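Local coordinates for protein putative peptidyl-arginine deiminase (Chlorobium tepidum, PDB 1XKN) that probably acts as a guanidino-group hydrolase of the Porphyromonas-type deiminase family, removing ammonia from agmatine or from arginine side chains in peptides, at residues S48-V53 with I291-V296; E42-L47 with E68-R73; A287-A292 with Q315-R320. All blocks are in the same frame, centred on the assembly; numbering follows the deposited sequence.

Interaction 1. Residues S48-V53 with I291-V296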
ATOM      1  N   SER A  48     -12.822   3.646   9.657  1.00  3.42           N
ATOM      2  CA  SER A  48     -13.300   4.584  10.672  1.00  3.26           C
ATOM      3  C   SER A  48     -13.581   3.907  12.013  1.00  4.68           C
ATOM      4  O   SER A  48     -13.715   4.578  13.031  1.00  4.99           O
ATOM      5  CB  SER A  48     -14.552   5.331  10.181  1.00  3.08           C
ATOM      6  OG  SER A  48     -15.686   4.490  10.097  1.00  4.78           O
ATOM      7  N   ARG A  49     -13.667   2.582  12.012  1.00  5.23           N
ATOM      8  CA  ARG A  49     -13.904   1.846  13.247  1.00  5.99           C
ATOM      9  C   ARG A  49     -12.601   1.797  14.038  1.00  6.05           C
ATOM     10  O   ARG A  49     -12.600   1.654  15.263  1.00  5.83           O
ATOM     11  CB  ARG A  49     -14.343   0.413  12.936  1.00  7.29           C
ATOM     12  CG  ARG A  49     -15.670   0.292  12.215  1.00  7.08           C
ATOM     13  CD  ARG A  49     -15.957  -1.167  11.907  1.00 10.21           C
ATOM     14  NE  ARG A  49     -15.989  -1.968  13.129  1.00 11.51           N
ATOM     15  CZ  ARG A  49     -15.552  -3.220  13.215  1.00 12.60           C
ATOM     16  NH1 ARG A  49     -15.041  -3.820  12.147  1.00 14.69           N
ATOM     17  NH2 ARG A  49     -15.623  -3.874  14.368  1.00 12.83           N
ATOM     18  N   SER A  50     -11.494   1.943  13.317  1.00  5.24           N
ATOM     19  CA  SER A  50     -10.160   1.857  13.892  1.00  5.87           C
ATOM     20  C   SER A  50      -9.429   3.170  14.147  1.00  5.21           C
ATOM     21  O   SER A  50      -8.771   3.335  15.177  1.00  5.26           O
ATOM     22  CB  SER A  50      -9.294   0.985  12.975  1.00  5.51           C
ATOM     23  OG  SER A  50      -7.929   1.025  13.344  1.00  5.78           O
ATOM     24  N   GLU A  51      -9.543   4.105  13.210  1.00  4.17           N
ATOM     25  CA  GLU A  51      -8.823   5.359  13.339  1.00  4.51           C
ATOM     26  C   GLU A  51      -9.398   6.433  12.427  1.00  5.30           C
ATOM     27  O   GLU A  51     -10.403   6.218  11.742  1.00  5.05           O
ATOM     28  CB  GLU A  51      -7.348   5.116  12.981  1.00  6.44           C
ATOM     29  CG  GLU A  51      -7.135   4.735  11.503  1.00  5.64           C
ATOM     30  CD  GLU A  51      -6.100   3.640  11.291  1.00  7.06           C
ATOM     31  OE1 GLU A  51      -5.279   3.766  10.354  1.00  5.07           O
ATOM     32  OE2 GLU A  51      -6.115   2.637  12.039  1.00  6.31           O
ATOM     33  N   THR A  52      -8.748   7.592  12.433  1.00  3.79           N
ATOM     34  CA  THR A  52      -9.143   8.718  11.597  1.00  3.86           C
ATOM     35  C   THR A  52      -8.925   8.337  10.139  1.00  3.81           C
ATOM     36  O   THR A  52      -7.949   7.657   9.803  1.00  4.23           O
ATOM     37  CB  THR A  52      -8.283   9.959  11.906  1.00  4.11           C
ATOM     38  OG1 THR A  52      -8.461  10.338  13.277  1.00  6.36           O
ATOM     39  CG2 THR A  52      -8.676  11.120  11.003  1.00  5.44           C
ATOM     40  N   VAL A  53      -9.840   8.773   9.281  1.00  3.66           N
ATOM     41  CA  VAL A  53      -9.750   8.499   7.853  1.00  4.39           C
ATOM     42  C   VAL A  53      -9.728   9.834   7.114  1.00  4.83           C
ATOM     43  O   VAL A  53     -10.678  10.612   7.190  1.00  5.80           O
ATOM     44  CB  VAL A  53     -10.963   7.678   7.358  1.00  3.88           C
ATOM     45  CG1 VAL A  53     -10.773   7.292   5.903  1.00  3.43           C
ATOM     46  CG2 VAL A  53     -11.141   6.441   8.227  1.00  4.81           C
ATOM     47  N   ILE A 291      -2.962  -3.125   6.883  1.00  3.49           N
ATOM     48  CA  ILE A 291      -2.933  -3.253   8.335  1.00  3.06           C
ATOM     49  C   ILE A 291      -3.337  -1.914   8.949  1.00  4.03           C
ATOM     50  O   ILE A 291      -2.679  -0.904   8.710  1.00  4.82           O
ATOM     51  CB  ILE A 291      -1.515  -3.599   8.852  1.00  2.87           C
ATOM     52  CG1 ILE A 291      -0.988  -4.862   8.167  1.00  3.98           C
ATOM     53  CG2 ILE A 291      -1.556  -3.799  10.367  1.00  4.19           C
ATOM     54  CD1 ILE A 291       0.526  -5.021   8.289  1.00  4.33           C
ATOM     55  N   ALA A 292      -4.427  -1.904   9.713  1.00  4.06           N
ATOM     56  CA  ALA A 292      -4.893  -0.694  10.391  1.00  4.85           C
ATOM     57  C   ALA A 292      -4.648  -0.899  11.884  1.00  4.64           C
ATOM     58  O   ALA A 292      -4.158  -1.953  12.284  1.00  5.13           O
ATOM     59  CB  ALA A 292      -6.377  -0.471  10.117  1.00  4.66           C
ATOM     60  N   ASN A 293      -4.993   0.082  12.713  1.00  5.04           N
ATOM     61  CA  ASN A 293      -4.761  -0.052  14.148  1.00  3.11           C
ATOM     62  C   ASN A 293      -5.490  -1.214  14.815  1.00  3.71           C
ATOM     63  O   ASN A 293      -4.879  -1.998  15.539  1.00  5.96           O
ATOM     64  CB  ASN A 293      -5.119   1.251  14.877  1.00  3.44           C
ATOM     65  CG  ASN A 293      -4.130   2.367  14.608  1.00  4.18           C
ATOM     66  OD1 ASN A 293      -3.086   2.160  13.984  1.00  4.65           O
ATOM     67  ND2 ASN A 293      -4.449   3.565  15.090  1.00  4.77           N
ATOM     68  N   THR A 294      -6.789  -1.338  14.569  1.00  3.12           N
ATOM     69  CA  THR A 294      -7.565  -2.402  15.205  1.00  4.14           C
ATOM     70  C   THR A 294      -8.047  -3.496  14.264  1.00  4.53           C
ATOM     71  O   THR A 294      -8.633  -4.486  14.707  1.00  4.33           O
ATOM     72  CB  THR A 294      -8.809  -1.834  15.902  1.00  4.60           C
ATOM     73  OG1 THR A 294      -9.719  -1.336  14.916  1.00  6.88           O
ATOM     74  CG2 THR A 294      -8.422  -0.708  16.833  1.00  6.80           C
ATOM     75  N   VAL A 295      -7.811  -3.320  12.971  1.00  5.84           N
ATOM     76  CA  VAL A 295      -8.264  -4.304  12.003  1.00  5.76           C
ATOM     77  C   VAL A 295      -7.305  -4.455  10.841  1.00  5.65           C
ATOM     78  O   VAL A 295      -6.475  -3.588  10.578  1.00  6.01           O
ATOM     79  CB  VAL A 295      -9.649  -3.920  11.417  1.00  5.11           C
ATOM     80  CG1 VAL A 295     -10.699  -3.886  12.517  1.00  9.77           C
ATOM     81  CG2 VAL A 295      -9.566  -2.558  10.730  1.00  6.32           C
ATOM     82  N   VAL A 296      -7.416  -5.590  10.163  1.00  4.08           N
ATOM     83  CA  VAL A 296      -6.623  -5.859   8.980  1.00  3.89           C
ATOM     84  C   VAL A 296      -7.690  -6.094   7.925  1.00  3.05           C
ATOM     85  O   VAL A 296      -8.573  -6.935   8.102  1.00  3.59           O
ATOM     86  CB  VAL A 296      -5.741  -7.111   9.143  1.00  3.06           C
ATOM     87  CG1 VAL A 296      -4.956  -7.364   7.855  1.00  4.01           C
ATOM     88  CG2 VAL A 296      -4.775  -6.908  10.308  1.00  3.72           C
TER
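S50, in the last turn of helix 36-50, and E51 just after it grip the turn of the β hairpin formed by strands 290-291 and 295-300 through the backbone N-H groups of N293 and T294. The E51 side chain leaves the backbone with CG between N and the carbonyl carbon (chi1 66°). Its CB passes 3.9 Å from N293 ND2, the chain then bends, and the carboxylate carbon CD comes within 4.0 Å of N293 N. Of the two oxygens, OE2 does the work across the contact: N293 N donates to it at 2.9 Å in an almost straight bond (168°), which OE2 receives on its syn lone pair. S50 OG gives its proton to the same OE2 at 2.8 Å, on the anti side and somewhat out of the carboxylate plane, which fixes the hydroxyl so that its oxygen can accept from T294 N at 2.9 Å. The two bonds that cross to the turn are thus coupled through this serine-carboxylate pair. OE1 bonds T18 OG1 and H15 ND1, so both oxygens of this buried acid have partners; H15 N separately bonds N293 OD1. The packing beside these polar groups is close, with T294 OG1 3.1 Å from S50 CB, while A292 CB lies 3.7 Å from E51 OE2. R49 reaches past V295, its NH1 bonded to Q46 OE1 and its NH2 in a salt bridge with E321. The contact therefore joins the passage from helix 36-50 into strand 52-57 to the hairpin; E51 and T52 contact strand 15-21, while V295 and V296 pack on strand 321-326.

Interaction 2. Residues E42-L47 with E68-R73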
ATOM      1  N   GLU A  42     -17.303   1.225   1.911  1.00  5.35           N
ATOM      2  CA  GLU A  42     -17.160   0.094   2.820  1.00  5.93           C
ATOM      3  C   GLU A  42     -15.786   0.146   3.480  1.00  5.02           C
ATOM      4  O   GLU A  42     -15.655  -0.066   4.685  1.00  5.03           O
ATOM      5  CB  GLU A  42     -17.327  -1.227   2.063  1.00  8.86           C
ATOM      6  CG  GLU A  42     -17.218  -2.459   2.954  1.00 11.14           C
ATOM      7  CD  GLU A  42     -17.512  -3.750   2.214  1.00 14.42           C
ATOM      8  OE1 GLU A  42     -17.469  -4.822   2.853  1.00 17.79           O
ATOM      9  OE2 GLU A  42     -17.786  -3.693   0.996  1.00 16.99           O
ATOM     10  N   LEU A  43     -14.766   0.431   2.676  1.00  3.82           N
ATOM     11  CA  LEU A  43     -13.397   0.524   3.164  1.00  4.72           C
ATOM     12  C   LEU A  43     -13.258   1.657   4.174  1.00  4.03           C
ATOM     13  O   LEU A  43     -12.687   1.475   5.251  1.00  4.44           O
ATOM     14  CB  LEU A  43     -12.444   0.752   1.990  1.00  5.44           C
ATOM     15  CG  LEU A  43     -11.002   1.151   2.307  1.00  5.49           C
ATOM     16  CD1 LEU A  43     -10.337   0.097   3.175  1.00  6.35           C
ATOM     17  CD2 LEU A  43     -10.238   1.329   0.999  1.00  6.82           C
ATOM     18  N   ALA A  44     -13.782   2.828   3.825  1.00  5.25           N
ATOM     19  CA  ALA A  44     -13.711   3.982   4.712  1.00  4.53           C
ATOM     20  C   ALA A  44     -14.423   3.681   6.026  1.00  4.99           C
ATOM     21  O   ALA A  44     -13.939   4.047   7.097  1.00  4.26           O
ATOM     22  CB  ALA A  44     -14.332   5.202   4.040  1.00  4.84           C
ATOM     23  N   TYR A  45     -15.565   3.002   5.945  1.00  5.74           N
ATOM     24  CA  TYR A  45     -16.315   2.652   7.144  1.00  5.68           C
ATOM     25  C   TYR A  45     -15.494   1.739   8.044  1.00  5.75           C
ATOM     26  O   TYR A  45     -15.343   2.007   9.236  1.00  4.74           O
ATOM     27  CB  TYR A  45     -17.631   1.957   6.790  1.00  6.09           C
ATOM     28  CG  TYR A  45     -18.315   1.353   7.995  1.00  7.29           C
ATOM     29  CD1 TYR A  45     -18.846   2.161   9.002  1.00  8.56           C
ATOM     30  CD2 TYR A  45     -18.400  -0.032   8.148  1.00  8.18           C
ATOM     31  CE1 TYR A  45     -19.441   1.602  10.134  1.00 10.70           C
ATOM     32  CE2 TYR A  45     -18.992  -0.597   9.274  1.00 11.43           C
ATOM     33  CZ  TYR A  45     -19.510   0.225  10.261  1.00 12.62           C
ATOM     34  OH  TYR A  45     -20.093  -0.331  11.375  1.00 16.14           O
ATOM     35  N   GLN A  46     -14.965   0.655   7.479  1.00  4.76           N
ATOM     36  CA  GLN A  46     -14.159  -0.263   8.275  1.00  5.70           C
ATOM     37  C   GLN A  46     -12.984   0.482   8.906  1.00  4.96           C
ATOM     38  O   GLN A  46     -12.668   0.275  10.075  1.00  5.81           O
ATOM     39  CB  GLN A  46     -13.643  -1.424   7.414  1.00  6.36           C
ATOM     40  CG  GLN A  46     -14.691  -2.472   7.073  1.00  7.91           C
ATOM     41  CD  GLN A  46     -15.375  -3.046   8.304  1.00  8.38           C
ATOM     42  OE1 GLN A  46     -14.742  -3.263   9.334  1.00 10.77           O
ATOM     43  NE2 GLN A  46     -16.672  -3.307   8.194  1.00 13.97           N
ATOM     44  N   LEU A  47     -12.340   1.354   8.138  1.00  4.73           N
ATOM     45  CA  LEU A  47     -11.214   2.111   8.666  1.00  4.64           C
ATOM     46  C   LEU A  47     -11.635   3.056   9.785  1.00  4.81           C
ATOM     47  O   LEU A  47     -10.897   3.242  10.756  1.00  5.53           O
ATOM     48  CB  LEU A  47     -10.536   2.914   7.556  1.00  4.96           C
ATOM     49  CG  LEU A  47      -9.787   2.100   6.501  1.00  3.38           C
ATOM     50  CD1 LEU A  47      -9.370   3.011   5.363  1.00  6.74           C
ATOM     51  CD2 LEU A  47      -8.578   1.423   7.125  1.00  5.79           C
ATOM     52  N   GLU A  68     -22.939  10.361   1.449  1.00  7.68           N
ATOM     53  CA  GLU A  68     -24.188   9.632   1.263  1.00  9.19           C
ATOM     54  C   GLU A  68     -23.945   8.125   1.318  1.00  8.64           C
ATOM     55  O   GLU A  68     -24.657   7.398   2.012  1.00  9.44           O
ATOM     56  CB  GLU A  68     -24.839  10.005  -0.070  1.00 12.15           C
ATOM     57  CG  GLU A  68     -26.124   9.246  -0.359  1.00 16.63           C
ATOM     58  CD  GLU A  68     -27.217   9.525   0.658  1.00 20.09           C
ATOM     59  OE1 GLU A  68     -28.223   8.785   0.663  1.00 23.58           O
ATOM     60  OE2 GLU A  68     -27.080  10.485   1.448  1.00 24.17           O
ATOM     61  N   LEU A  69     -22.939   7.661   0.585  1.00  7.08           N
ATOM     62  CA  LEU A  69     -22.607   6.242   0.564  1.00  7.00           C
ATOM     63  C   LEU A  69     -22.174   5.773   1.949  1.00  6.98           C
ATOM     64  O   LEU A  69     -22.483   4.658   2.362  1.00  8.24           O
ATOM     65  CB  LEU A  69     -21.500   5.974  -0.462  1.00  6.58           C
ATOM     66  CG  LEU A  69     -21.938   6.055  -1.928  1.00  9.39           C
ATOM     67  CD1 LEU A  69     -20.734   6.264  -2.828  1.00  8.38           C
ATOM     68  CD2 LEU A  69     -22.687   4.781  -2.308  1.00  9.98           C
ATOM     69  N   LEU A  70     -21.463   6.632   2.671  1.00  6.89           N
ATOM     70  CA  LEU A  70     -21.011   6.284   4.011  1.00  7.81           C
ATOM     71  C   LEU A  70     -22.196   6.177   4.963  1.00  9.27           C
ATOM     72  O   LEU A  70     -22.157   5.418   5.928  1.00 10.21           O
ATOM     73  CB  LEU A  70     -20.017   7.329   4.525  1.00  7.20           C
ATOM     74  CG  LEU A  70     -18.606   7.202   3.944  1.00  9.74           C
ATOM     75  CD1 LEU A  70     -17.775   8.425   4.297  1.00 10.89           C
ATOM     76  CD2 LEU A  70     -17.953   5.934   4.481  1.00 11.47           C
ATOM     77  N   LYS A  71     -23.254   6.933   4.680  1.00 10.81           N
ATOM     78  CA  LYS A  71     -24.441   6.909   5.523  1.00 12.97           C
ATOM     79  C   LYS A  71     -25.143   5.551   5.428  1.00 13.25           C
ATOM     80  O   LYS A  71     -25.855   5.148   6.348  1.00 13.27           O
ATOM     81  CB  LYS A  71     -25.398   8.034   5.117  1.00 15.20           C
ATOM     82  CG  LYS A  71     -26.567   8.233   6.067  1.00 18.42           C
ATOM     83  CD  LYS A  71     -27.406   9.434   5.659  1.00 20.71           C
ATOM     84  CE  LYS A  71     -28.581   9.630   6.599  1.00 22.04           C
ATOM     85  NZ  LYS A  71     -28.133   9.834   8.007  1.00 24.87           N
ATOM     86  N   GLU A  72     -24.941   4.848   4.315  1.00 14.12           N
ATOM     87  CA  GLU A  72     -25.547   3.530   4.140  1.00 15.32           C
ATOM     88  C   GLU A  72     -24.787   2.507   4.974  1.00 15.74           C
ATOM     89  O   GLU A  72     -25.339   1.481   5.377  1.00 16.89           O
ATOM     90  CB  GLU A  72     -25.521   3.099   2.669  1.00 17.30           C
ATOM     91  CG  GLU A  72     -26.276   4.018   1.728  1.00 20.62           C
ATOM     92  CD  GLU A  72     -26.670   3.327   0.440  1.00 23.04           C
ATOM     93  OE1 GLU A  72     -27.515   2.406   0.496  1.00 27.35           O
ATOM     94  OE2 GLU A  72     -26.137   3.695  -0.629  1.00 26.23           O
ATOM     95  N   ARG A  73     -23.513   2.791   5.227  1.00 14.07           N
ATOM     96  CA  ARG A  73     -22.671   1.899   6.016  1.00 13.63           C
ATOM     97  C   ARG A  73     -22.769   2.273   7.493  1.00 13.22           C
ATOM     98  O   ARG A  73     -22.679   1.413   8.371  1.00 13.78           O
ATOM     99  CB  ARG A  73     -21.211   2.015   5.567  1.00 13.39           C
ATOM    100  CG  ARG A  73     -20.980   1.812   4.078  1.00 14.07           C
ATOM    101  CD  ARG A  73     -21.206   0.372   3.655  1.00 15.02           C
ATOM    102  NE  ARG A  73     -20.891   0.179   2.242  1.00 14.14           N
ATOM    103  CZ  ARG A  73     -20.844  -1.005   1.638  1.00 14.58           C
ATOM    104  NH1 ARG A  73     -21.091  -2.113   2.323  1.00 12.93           N
ATOM    105  NH2 ARG A  73     -20.547  -1.079   0.347  1.00 13.55           N
TER
HETATM  106  O   HOH W   1     -20.444  -4.183   0.573  1.00 17.69           O
HETATM  107  O   HOH W   2     -22.822   0.603  10.968  1.00 30.29           O
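R73, E42 and Y45 bury the most surface where helices 36-50 and 60-73 pack together. They are the successive helices of two β-α-β crossovers, linking the parallel strands 15-21, 52-57 and 83-87. The segment axes come within 9.2 Å of each other and cross at -58°. R73 sits near the end of its helix and bends at chi2 (-70°), which carries its guanidinium over the first turn of the 42-47 segment. There E42 CB lies over the centre of one guanidinium face, 3.5 Å from R73 CZ. E42 extends beyond CB, but its carboxylate does not meet the guanidinium edge: the salt bridge from OE2 to R73 NH2 is long, 3.9 Å, with the oxygen well out of the plane, so it is a matter of charge alone. Water 1, in the guanidinium plane, makes the directed link, donating to E42 OE2 and accepting from R73 NH1, while R73 NH2 is held by A38 O of the same helix as E42. Deeper in, A44 CB touches L70 CD2 at 3.7 Å, a plain apolar contact. Y45, about a turn on from E42, packs against the base of the same arginine, its CB and CG each about 3.8 Å from R73 CB. The R73 carbonyl oxygen stands over one face of the tyrosine ring, 3.7 Å from Y45 CE1 and offset toward the rim, and water 2 donates to this oxygen at 2.7 Å while hydrogen-bonding Y45 OH at 2.9 Å.

Interaction 3. Residues A287-A292 with Q315-R320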
ATOM      1  N   ALA A 287      -2.410 -10.714  -0.760  1.00  2.61           N
ATOM      2  CA  ALA A 287      -1.271 -10.003  -0.191  1.00  1.60           C
ATOM      3  C   ALA A 287      -1.522  -8.499  -0.211  1.00  2.47           C
ATOM      4  O   ALA A 287      -0.826  -7.739   0.464  1.00  1.83           O
ATOM      5  CB  ALA A 287       0.002 -10.324  -0.966  1.00  2.64           C
ATOM      6  N   ASN A 288      -2.510  -8.068  -0.990  1.00  1.86           N
ATOM      7  CA  ASN A 288      -2.819  -6.650  -1.085  1.00  2.60           C
ATOM      8  C   ASN A 288      -3.774  -6.224   0.032  1.00  3.05           C
ATOM      9  O   ASN A 288      -4.764  -5.532  -0.206  1.00  3.14           O
ATOM     10  CB  ASN A 288      -3.418  -6.334  -2.465  1.00  3.83           C
ATOM     11  CG  ASN A 288      -3.110  -4.916  -2.925  1.00  4.45           C
ATOM     12  OD1 ASN A 288      -1.952  -4.564  -3.172  1.00  6.72           O
ATOM     13  ND2 ASN A 288      -4.143  -4.096  -3.034  1.00  1.86           N
ATOM     14  N   PHE A 289      -3.452  -6.644   1.251  1.00  3.01           N
ATOM     15  CA  PHE A 289      -4.240  -6.316   2.435  1.00  2.31           C
ATOM     16  C   PHE A 289      -3.666  -5.056   3.077  1.00  2.57           C
ATOM     17  O   PHE A 289      -2.561  -4.628   2.746  1.00  1.71           O
ATOM     18  CB  PHE A 289      -4.198  -7.476   3.445  1.00  3.62           C
ATOM     19  CG  PHE A 289      -2.812  -7.801   3.961  1.00  3.37           C
ATOM     20  CD1 PHE A 289      -2.234  -7.049   4.982  1.00  4.05           C
ATOM     21  CD2 PHE A 289      -2.084  -8.856   3.417  1.00  4.21           C
ATOM     22  CE1 PHE A 289      -0.953  -7.346   5.454  1.00  3.88           C
ATOM     23  CE2 PHE A 289      -0.804  -9.163   3.880  1.00  4.53           C
ATOM     24  CZ  PHE A 289      -0.234  -8.405   4.900  1.00  3.72           C
ATOM     25  N   TYR A 290      -4.423  -4.454   3.989  1.00  2.52           N
ATOM     26  CA  TYR A 290      -3.954  -3.258   4.674  1.00  2.65           C
ATOM     27  C   TYR A 290      -4.041  -3.457   6.180  1.00  4.25           C
ATOM     28  O   TYR A 290      -5.068  -3.908   6.696  1.00  5.50           O
ATOM     29  CB  TYR A 290      -4.791  -2.039   4.273  1.00  2.57           C
ATOM     30  CG  TYR A 290      -4.416  -0.781   5.029  1.00  4.70           C
ATOM     31  CD1 TYR A 290      -3.143  -0.218   4.900  1.00  4.50           C
ATOM     32  CD2 TYR A 290      -5.328  -0.152   5.874  1.00  4.20           C
ATOM     33  CE1 TYR A 290      -2.791   0.940   5.590  1.00  3.83           C
ATOM     34  CE2 TYR A 290      -4.985   1.010   6.573  1.00  4.13           C
ATOM     35  CZ  TYR A 290      -3.721   1.548   6.425  1.00  3.96           C
ATOM     36  OH  TYR A 290      -3.389   2.695   7.109  1.00  2.80           O
ATOM     37  N   ILE A 291      -2.962  -3.125   6.883  1.00  3.49           N
ATOM     38  CA  ILE A 291      -2.933  -3.253   8.335  1.00  3.06           C
ATOM     39  C   ILE A 291      -3.337  -1.914   8.949  1.00  4.03           C
ATOM     40  O   ILE A 291      -2.679  -0.904   8.710  1.00  4.82           O
ATOM     41  CB  ILE A 291      -1.515  -3.599   8.852  1.00  2.87           C
ATOM     42  CG1 ILE A 291      -0.988  -4.862   8.167  1.00  3.98           C
ATOM     43  CG2 ILE A 291      -1.556  -3.799  10.367  1.00  4.19           C
ATOM     44  CD1 ILE A 291       0.526  -5.021   8.289  1.00  4.33           C
ATOM     45  N   ALA A 292      -4.427  -1.904   9.713  1.00  4.06           N
ATOM     46  CA  ALA A 292      -4.893  -0.694  10.391  1.00  4.85           C
ATOM     47  C   ALA A 292      -4.648  -0.899  11.884  1.00  4.64           C
ATOM     48  O   ALA A 292      -4.158  -1.953  12.284  1.00  5.13           O
ATOM     49  CB  ALA A 292      -6.377  -0.471  10.117  1.00  4.66           C
ATOM     50  N   GLN A 315      -3.962 -15.177  12.158  1.00  5.34           N
ATOM     51  CA  GLN A 315      -2.909 -15.814  12.948  1.00  5.71           C
ATOM     52  C   GLN A 315      -1.710 -14.868  13.049  1.00  6.06           C
ATOM     53  O   GLN A 315      -1.058 -14.783  14.093  1.00  8.42           O
ATOM     54  CB  GLN A 315      -2.488 -17.130  12.289  1.00  6.03           C
ATOM     55  CG  GLN A 315      -3.558 -18.214  12.346  1.00  6.26           C
ATOM     56  CD  GLN A 315      -3.384 -19.275  11.271  1.00  3.97           C
ATOM     57  OE1 GLN A 315      -2.304 -19.429  10.698  1.00  6.40           O
ATOM     58  NE2 GLN A 315      -4.450 -20.021  11.001  1.00  5.88           N
ATOM     59  N   CYS A 316      -1.429 -14.150  11.963  1.00  6.68           N
ATOM     60  CA  CYS A 316      -0.314 -13.205  11.934  1.00  4.93           C
ATOM     61  C   CYS A 316      -0.573 -11.952  12.770  1.00  6.18           C
ATOM     62  O   CYS A 316       0.366 -11.327  13.266  1.00  6.69           O
ATOM     63  CB  CYS A 316      -0.006 -12.792  10.492  1.00  5.03           C
ATOM     64  SG  CYS A 316       0.619 -14.127   9.435  1.00  7.10           S
ATOM     65  N   PHE A 317      -1.843 -11.582  12.912  1.00  5.42           N
ATOM     66  CA  PHE A 317      -2.226 -10.398  13.683  1.00  5.38           C
ATOM     67  C   PHE A 317      -3.317 -10.780  14.678  1.00  5.82           C
ATOM     68  O   PHE A 317      -4.467 -10.370  14.540  1.00  5.89           O
ATOM     69  CB  PHE A 317      -2.745  -9.306  12.741  1.00  5.77           C
ATOM     70  CG  PHE A 317      -1.753  -8.888  11.696  1.00  4.85           C
ATOM     71  CD1 PHE A 317      -1.799  -9.423  10.412  1.00  4.18           C
ATOM     72  CD2 PHE A 317      -0.750  -7.975  12.007  1.00  6.28           C
ATOM     73  CE1 PHE A 317      -0.861  -9.054   9.451  1.00  7.39           C
ATOM     74  CE2 PHE A 317       0.192  -7.600  11.056  1.00  6.40           C
ATOM     75  CZ  PHE A 317       0.137  -8.140   9.776  1.00  5.98           C
ATOM     76  N   PRO A 318      -2.960 -11.554  15.712  1.00  8.17           N
ATOM     77  CA  PRO A 318      -3.916 -12.001  16.730  1.00  9.43           C
ATOM     78  C   PRO A 318      -4.579 -10.907  17.566  1.00 10.45           C
ATOM     79  O   PRO A 318      -5.639 -11.128  18.153  1.00 11.24           O
ATOM     80  CB  PRO A 318      -3.085 -12.959  17.576  1.00 10.06           C
ATOM     81  CG  PRO A 318      -1.726 -12.349  17.527  1.00 10.55           C
ATOM     82  CD  PRO A 318      -1.584 -11.949  16.068  1.00  9.20           C
ATOM     83  N   LYS A 319      -3.959  -9.732  17.613  1.00 10.67           N
ATOM     84  CA  LYS A 319      -4.493  -8.619  18.392  1.00 11.77           C
ATOM     85  C   LYS A 319      -5.451  -7.732  17.597  1.00 11.00           C
ATOM     86  O   LYS A 319      -6.022  -6.785  18.139  1.00 12.27           O
ATOM     87  CB  LYS A 319      -3.332  -7.782  18.945  1.00 14.27           C
ATOM     88  CG  LYS A 319      -2.490  -8.516  19.989  1.00 17.65           C
ATOM     89  CD  LYS A 319      -1.206  -7.771  20.348  1.00 20.01           C
ATOM     90  CE  LYS A 319      -0.184  -7.837  19.219  1.00 21.87           C
ATOM     91  NZ  LYS A 319       1.151  -7.289  19.610  1.00 24.02           N
ATOM     92  N   ARG A 320      -5.640  -8.049  16.319  1.00  8.77           N
ATOM     93  CA  ARG A 320      -6.520  -7.264  15.458  1.00  7.07           C
ATOM     94  C   ARG A 320      -7.665  -8.107  14.904  1.00  7.85           C
ATOM     95  O   ARG A 320      -7.636  -9.334  14.980  1.00  6.87           O
ATOM     96  CB  ARG A 320      -5.723  -6.691  14.282  1.00  5.93           C
ATOM     97  CG  ARG A 320      -4.643  -5.678  14.646  1.00  7.95           C
ATOM     98  CD  ARG A 320      -3.886  -5.281  13.387  1.00  5.95           C
ATOM     99  NE  ARG A 320      -3.090  -4.064  13.520  1.00  7.40           N
ATOM    100  CZ  ARG A 320      -1.854  -4.015  14.008  1.00  6.20           C
ATOM    101  NH1 ARG A 320      -1.221  -2.854  14.073  1.00  7.46           N
ATOM    102  NH2 ARG A 320      -1.252  -5.120  14.430  1.00  7.15           N
TER
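R320 meets the carbonyl oxygen of A292 almost head-on: NE donates to A292 O at 2.7 Å, with a C=O...N angle of 171° and a nearly straight N-H...O angle of 164°. The acceptor lies close to the guanidinium plane, so the NE-H is well aimed, and the extended run of the arginine from CG to NE delivers it there. One terminal nitrogen, NH1, bonds in turn to the carbonyl of W12, so two backbone oxygens from separate parts of the chain help to fix the rotation of the group. One face of the guanidinium is covered by I291 CG2, 3.5 Å from R320 NE and set toward the rim.

I291 divides its two branches between two partners. With CG1 anti to the carbonyl carbon (chi1 -55°), the longer branch runs across to F317 and CG2 is left for the arginine. The tip, I291 CD1, reaches F317 CZ at 3.5 Å, and I291 CG1 follows at 3.8 Å from the same CZ; the two side chains cross at about a right angle. Here the chain is completing a β-α-β crossover: helix 305-316 joins the parallel, adjacent strands 295-300 and 321-326, and F317 is the first residue to leave helical geometry. A type I turn from F317 to R320, with R320 N bonded to F317 O at 3.2 Å, brings both residues to the same side of the hairpin strand 290-291. F289 adds a looser contact to the same ring, its CE1 4.3 Å from F317 CE1. V296 of the neighbouring strand also touches F289, F317 and R320, and the F289 ring makes a cation-pi interaction with R223.

In the fold
From the N terminus, helix 36-50 enters two contacts in succession. Interaction 2 closes a short loop around strand 52-57, bringing helix 60-73 back against helix 36-50. Interaction 1 starts just afterwards, at 48-53, and reaches 291-296 some 240 residues on, so its segments alternate with those of interaction 2 and the two loops cross. Interaction 3 comes wholly after interaction 2 and opens where interaction 1 ends, sharing I291 and A292 with it; it closes the loop from hairpin strand 290-291 through helix 305-316. L47, on the 42-47 segment, packs against V53, Y290 and A292 of the other two interactions. Interaction 1 joins the sheets of strands 52-57 and 295-300; interactions 2 and 3 each consolidate one unit.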